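Local coordinates for conserved hypothetical protein (Sulfolobus solfataricus, PDB 2FNA), which is an AAA+ ATPase of the P-loop NTPase class that binds ADP and probably couples ATP hydrolysis to a still undefined cellular task, at residues I295-K309 with I325-I338. Residues are numbered along the deposited sequence; the frame is centred on the assembly and turned at random.
With EDO (1,2-ethanediol), chain J.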
# COMPACT_ATOMS: atom_id res chain seq x y z
N ILE A 295 -12.13 13.96 -15.81
CA ILE A 295 -10.78 13.55 -16.25
C ILE A 295 -10.67 12.03 -16.38
O ILE A 295 -10.08 11.54 -17.34
CB ILE A 295 -9.69 14.05 -15.29
CG1 ILE A 295 -9.47 15.57 -15.47
CG2 ILE A 295 -8.38 13.27 -15.49
CD1 ILE A 295 -8.59 16.22 -14.42
N MSE A 296 -11.21 11.30 -15.41
CA MSE A 296 -11.04 9.83 -15.38
C MSE A 296 -11.87 9.14 -16.45
O MSE A 296 -11.42 8.18 -17.09
CB MSE A 296 -11.39 9.27 -14.01
CG MSE A 296 -10.39 9.62 -12.93
SE MSE A 296 -8.56 9.07 -13.34
CE MSE A 296 -8.82 7.21 -13.51
N ARG A 297 -13.09 9.62 -16.64
CA ARG A 297 -13.92 9.18 -17.74
C ARG A 297 -13.24 9.48 -19.06
O ARG A 297 -13.20 8.65 -19.97
CB ARG A 297 -15.30 9.84 -17.66
CG ARG A 297 -16.12 9.35 -16.47
CD ARG A 297 -17.45 10.09 -16.32
NE ARG A 297 -18.00 9.89 -14.98
CZ ARG A 297 -19.08 10.50 -14.50
NH1 ARG A 297 -19.77 11.35 -15.25
NH2 ARG A 297 -19.48 10.25 -13.25
N THR A 298 -12.67 10.68 -19.17
CA THR A 298 -11.97 11.08 -20.39
C THR A 298 -10.78 10.18 -20.68
O THR A 298 -10.54 9.78 -21.82
CB THR A 298 -11.51 12.56 -20.33
OG1 THR A 298 -12.65 13.40 -20.15
CG2 THR A 298 -10.76 12.98 -21.60
N LEU A 299 -10.03 9.84 -19.63
CA LEU A 299 -8.82 9.04 -19.79
C LEU A 299 -9.06 7.53 -19.74
O LEU A 299 -8.10 6.78 -19.82
CB LEU A 299 -7.81 9.43 -18.72
CG LEU A 299 -7.16 10.81 -18.86
CD1 LEU A 299 -6.24 10.99 -17.68
CD2 LEU A 299 -6.39 10.96 -20.15
N SER A 300 -10.31 7.08 -19.61
CA SER A 300 -10.63 5.65 -19.55
C SER A 300 -10.02 4.85 -20.71
O SER A 300 -9.40 3.81 -20.48
CB SER A 300 -12.15 5.44 -19.51
OG SER A 300 -12.50 4.05 -19.52
N LYS A 301 -10.18 5.33 -21.94
CA LYS A 301 -9.57 4.68 -23.12
C LYS A 301 -8.25 5.37 -23.45
O LYS A 301 -7.76 5.26 -24.58
CB LYS A 301 -10.51 4.73 -24.33
CG LYS A 301 -11.76 3.87 -24.22
N CYS A 302 -7.68 6.06 -22.46
CA CYS A 302 -6.48 6.90 -22.57
C CYS A 302 -6.73 8.15 -23.38
O CYS A 302 -7.70 8.23 -24.13
CB CYS A 302 -5.28 6.13 -23.15
SG CYS A 302 -5.14 4.48 -22.50
N GLY A 303 -5.84 9.12 -23.21
CA GLY A 303 -5.94 10.39 -23.92
C GLY A 303 -4.77 11.31 -23.64
O GLY A 303 -3.93 11.04 -22.78
N LYS A 304 -4.72 12.42 -24.39
CA LYS A 304 -3.67 13.42 -24.20
C LYS A 304 -4.24 14.62 -23.45
O LYS A 304 -5.45 14.73 -23.26
CB LYS A 304 -3.13 13.84 -25.57
CG LYS A 304 -2.48 12.69 -26.37
CD LYS A 304 -2.71 12.82 -27.87
CE LYS A 304 -1.44 12.53 -28.68
NZ LYS A 304 -0.46 13.67 -28.64
N TRP A 305 -3.34 15.50 -23.00
CA TRP A 305 -3.69 16.80 -22.40
C TRP A 305 -4.82 17.51 -23.12
O TRP A 305 -5.77 17.97 -22.48
CB TRP A 305 -2.47 17.70 -22.45
CG TRP A 305 -2.65 19.03 -21.81
CD1 TRP A 305 -3.30 20.12 -22.33
CD2 TRP A 305 -2.15 19.43 -20.54
NE1 TRP A 305 -3.25 21.17 -21.45
CE2 TRP A 305 -2.54 20.77 -20.34
CE3 TRP A 305 -1.41 18.79 -19.55
CZ2 TRP A 305 -2.22 21.48 -19.19
CZ3 TRP A 305 -1.09 19.49 -18.40
CH2 TRP A 305 -1.49 20.82 -18.23
N SER A 306 -4.70 17.63 -24.45
CA SER A 306 -5.73 18.26 -25.27
C SER A 306 -7.11 17.63 -25.02
O SER A 306 -8.10 18.34 -24.92
CB SER A 306 -5.38 18.20 -26.76
OG SER A 306 -4.95 16.91 -27.17
N ASP A 307 -7.15 16.29 -24.89
CA ASP A 307 -8.42 15.59 -24.66
C ASP A 307 -9.00 15.93 -23.27
O ASP A 307 -10.21 16.12 -23.10
CB ASP A 307 -8.24 14.07 -24.81
CG ASP A 307 -7.71 13.67 -26.19
OD1 ASP A 307 -8.47 13.75 -27.19
OD2 ASP A 307 -6.52 13.28 -26.27
N VAL A 308 -8.12 15.99 -22.27
CA VAL A 308 -8.49 16.36 -20.90
C VAL A 308 -9.03 17.81 -20.90
O VAL A 308 -10.13 18.09 -20.42
CB VAL A 308 -7.28 16.19 -19.93
CG1 VAL A 308 -7.60 16.76 -18.57
CG2 VAL A 308 -6.87 14.70 -19.79
N LYS A 309 -8.25 18.72 -21.48
CA LYS A 309 -8.67 20.12 -21.59
C LYS A 309 -10.03 20.23 -22.26
O LYS A 309 -10.94 20.87 -21.73
CB LYS A 309 -7.65 20.91 -22.40
CG LYS A 309 -7.79 22.44 -22.26
CD LYS A 309 -6.54 23.14 -22.82
CE LYS A 309 -6.42 24.57 -22.32
NZ LYS A 309 -7.43 25.44 -22.98
N ILE A 325 -5.18 22.33 -14.76
CA ILE A 325 -5.07 21.04 -15.46
C ILE A 325 -3.84 20.24 -14.99
O ILE A 325 -3.94 19.06 -14.71
CB ILE A 325 -4.95 21.21 -17.00
CG1 ILE A 325 -6.15 21.98 -17.59
CG2 ILE A 325 -4.79 19.83 -17.68
CD1 ILE A 325 -7.35 21.13 -17.97
N TYR A 326 -2.69 20.90 -14.94
CA TYR A 326 -1.45 20.30 -14.48
C TYR A 326 -1.60 19.74 -13.07
O TYR A 326 -1.15 18.62 -12.79
CB TYR A 326 -0.34 21.36 -14.50
CG TYR A 326 1.01 20.86 -13.99
CD1 TYR A 326 1.87 20.15 -14.83
CD2 TYR A 326 1.42 21.11 -12.68
CE1 TYR A 326 3.10 19.70 -14.37
CE2 TYR A 326 2.65 20.66 -12.22
CZ TYR A 326 3.48 19.96 -13.07
OH TYR A 326 4.71 19.51 -12.62
N ASN A 327 -2.22 20.52 -12.19
CA ASN A 327 -2.40 20.11 -10.79
C ASN A 327 -3.31 18.89 -10.66
O ASN A 327 -3.03 18.00 -9.85
CB ASN A 327 -2.93 21.29 -9.96
CG ASN A 327 -3.40 20.89 -8.56
OD1 ASN A 327 -2.64 20.33 -7.77
ND2 ASN A 327 -4.66 21.22 -8.24
N TYR A 328 -4.40 18.84 -11.43
CA TYR A 328 -5.31 17.68 -11.40
C TYR A 328 -4.60 16.39 -11.87
O TYR A 328 -4.70 15.33 -11.24
CB TYR A 328 -6.55 17.94 -12.26
CG TYR A 328 -7.34 19.18 -11.91
CD1 TYR A 328 -7.58 19.54 -10.59
CD2 TYR A 328 -7.91 19.97 -12.92
CE1 TYR A 328 -8.32 20.67 -10.26
CE2 TYR A 328 -8.67 21.11 -12.60
CZ TYR A 328 -8.87 21.44 -11.27
OH TYR A 328 -9.61 22.56 -10.93
N LEU A 329 -3.88 16.47 -12.99
CA LEU A 329 -3.15 15.31 -13.48
C LEU A 329 -2.00 14.92 -12.57
O LEU A 329 -1.75 13.74 -12.39
CB LEU A 329 -2.65 15.53 -14.92
CG LEU A 329 -3.76 15.73 -15.94
CD1 LEU A 329 -3.19 16.15 -17.29
CD2 LEU A 329 -4.60 14.46 -16.07
N THR A 330 -1.31 15.89 -12.00
CA THR A 330 -0.23 15.61 -11.03
C THR A 330 -0.73 14.87 -9.80
O THR A 330 -0.06 13.96 -9.31
CB THR A 330 0.47 16.92 -10.58
OG1 THR A 330 1.14 17.49 -11.70
CG2 THR A 330 1.49 16.65 -9.45
N GLN A 331 -1.88 15.29 -9.27
CA GLN A 331 -2.45 14.64 -8.12
C GLN A 331 -2.82 13.17 -8.46
O GLN A 331 -2.50 12.25 -7.70
CB GLN A 331 -3.65 15.43 -7.60
CG GLN A 331 -3.28 16.73 -6.90
CD GLN A 331 -2.34 16.49 -5.72
OE1 GLN A 331 -2.74 15.91 -4.71
NE2 GLN A 331 -1.09 16.90 -5.86
N LEU A 332 -3.47 12.98 -9.60
CA LEU A 332 -3.90 11.65 -10.07
C LEU A 332 -2.70 10.73 -10.25
O LEU A 332 -2.72 9.54 -9.84
CB LEU A 332 -4.70 11.79 -11.39
CG LEU A 332 -6.14 12.33 -11.22
CD1 LEU A 332 -6.80 12.65 -12.54
CD2 LEU A 332 -6.99 11.33 -10.45
N THR A 333 -1.63 11.28 -10.83
CA THR A 333 -0.38 10.51 -11.01
C THR A 333 0.28 10.17 -9.68
O THR A 333 0.78 9.04 -9.49
CB THR A 333 0.61 11.27 -11.90
OG1 THR A 333 -0.01 11.56 -13.15
CG2 THR A 333 1.82 10.45 -12.17
N LYS A 334 0.31 11.12 -8.75
CA LYS A 334 0.94 10.90 -7.43
C LYS A 334 0.22 9.83 -6.64
O LYS A 334 0.82 9.14 -5.84
CB LYS A 334 0.94 12.18 -6.58
CG LYS A 334 1.79 13.31 -7.12
CD LYS A 334 3.15 13.38 -6.45
CE LYS A 334 3.61 14.83 -6.36
NZ LYS A 334 5.07 14.87 -6.10
N HIS A 335 -1.10 9.77 -6.81
CA HIS A 335 -1.95 8.85 -6.09
C HIS A 335 -2.19 7.55 -6.92
O HIS A 335 -2.89 6.64 -6.47
CB HIS A 335 -3.26 9.54 -5.65
CG HIS A 335 -3.07 10.58 -4.59
ND1 HIS A 335 -3.30 10.33 -3.25
CD2 HIS A 335 -2.64 11.86 -4.66
CE1 HIS A 335 -3.04 11.42 -2.55
NE2 HIS A 335 -2.63 12.36 -3.38
N SER A 336 -1.51 7.44 -8.06
CA SER A 336 -1.43 6.20 -8.85
C SER A 336 -2.75 5.82 -9.53
O SER A 336 -3.01 4.64 -9.81
CB SER A 336 -0.86 5.07 -8.00
OG SER A 336 0.52 5.28 -7.77
N TRP A 337 -3.55 6.83 -9.89
CA TRP A 337 -4.80 6.59 -10.62
C TRP A 337 -4.52 6.44 -12.09
O TRP A 337 -5.12 5.59 -12.78
CB TRP A 337 -5.83 7.69 -10.36
CG TRP A 337 -6.39 7.52 -9.05
CD1 TRP A 337 -6.00 8.12 -7.89
CD2 TRP A 337 -7.41 6.58 -8.70
NE1 TRP A 337 -6.74 7.65 -6.85
CE2 TRP A 337 -7.61 6.69 -7.31
CE3 TRP A 337 -8.18 5.68 -9.42
CZ2 TRP A 337 -8.55 5.93 -6.64
CZ3 TRP A 337 -9.11 4.92 -8.76
CH2 TRP A 337 -9.29 5.04 -7.38
N ILE A 338 -3.58 7.28 -12.55
CA ILE A 338 -3.09 7.25 -13.92
C ILE A 338 -1.57 7.16 -14.00
O ILE A 338 -0.87 7.33 -13.00
CB ILE A 338 -3.62 8.47 -14.71
CG1 ILE A 338 -3.04 9.80 -14.20
CG2 ILE A 338 -5.15 8.50 -14.64
CD1 ILE A 338 -3.55 11.04 -14.95
C1 EDO J . -18.26 7.07 -11.81
O1 EDO J . -19.66 7.10 -11.48
C2 EDO J . -18.01 6.07 -12.94
O2 EDO J . -17.83 6.76 -14.18
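Ile-325 meets Trp-305 through a CH-pi contact: its CG2 sits 3.4 Å from the centroid of the six-membered ring of Trp-305, 13° off the ring normal and thus over the face. The indole reaches this methyl because its CG stands anti to the backbone N (chi1 -177°), and CB of Tyr-326 lies in plane at its edge. Leu-329 is a knob in a hole formed by Ile-295, Leu-299, Trp-305 and Val-308; its branches divide the work, CD1 lying 3.9 Å from CE3 of Trp-305 while CD2 lies 4.0 Å from CG2 of Ile-295. That same CG2 presses on CD1 of Leu-332 at 3.4 Å, tighter than usual for carbons, and CD1 of Ile-295 lies against CB of Tyr-328, the two side chains crossing at about a right angle. Selenomethionine Met-296, bent at chi2 and chi3, brings SE to 3.7 Å from CG2 of Ile-338.

Farther out, Lys-304 occupies the N-cap position of the helix that carries Trp-305, and its backbone N donates to OD2 of Asp-307 (2.7 Å, 164°). A Schellman motif closes helix 322-334, with Ser-336 as C-prime residue, and turns the chain into strand 338-340. Tyr-345, on the paired strand, touches Leu-299 and Leu-329 from two helices and Ile-338 of its partner strand, so the beta hairpin packs on helices 289-299 and 322-334, as in a winged helix-turn-helix domain. An alanine at Trp-305 takes away the ring over the Ile-325 methyl, and would probably leave a gap beside Leu-329 and that methyl without its CH-pi partner. With no hydrogen bond across it, the contact depends on apolar shape fit, consistent with a hydrophobic domain core.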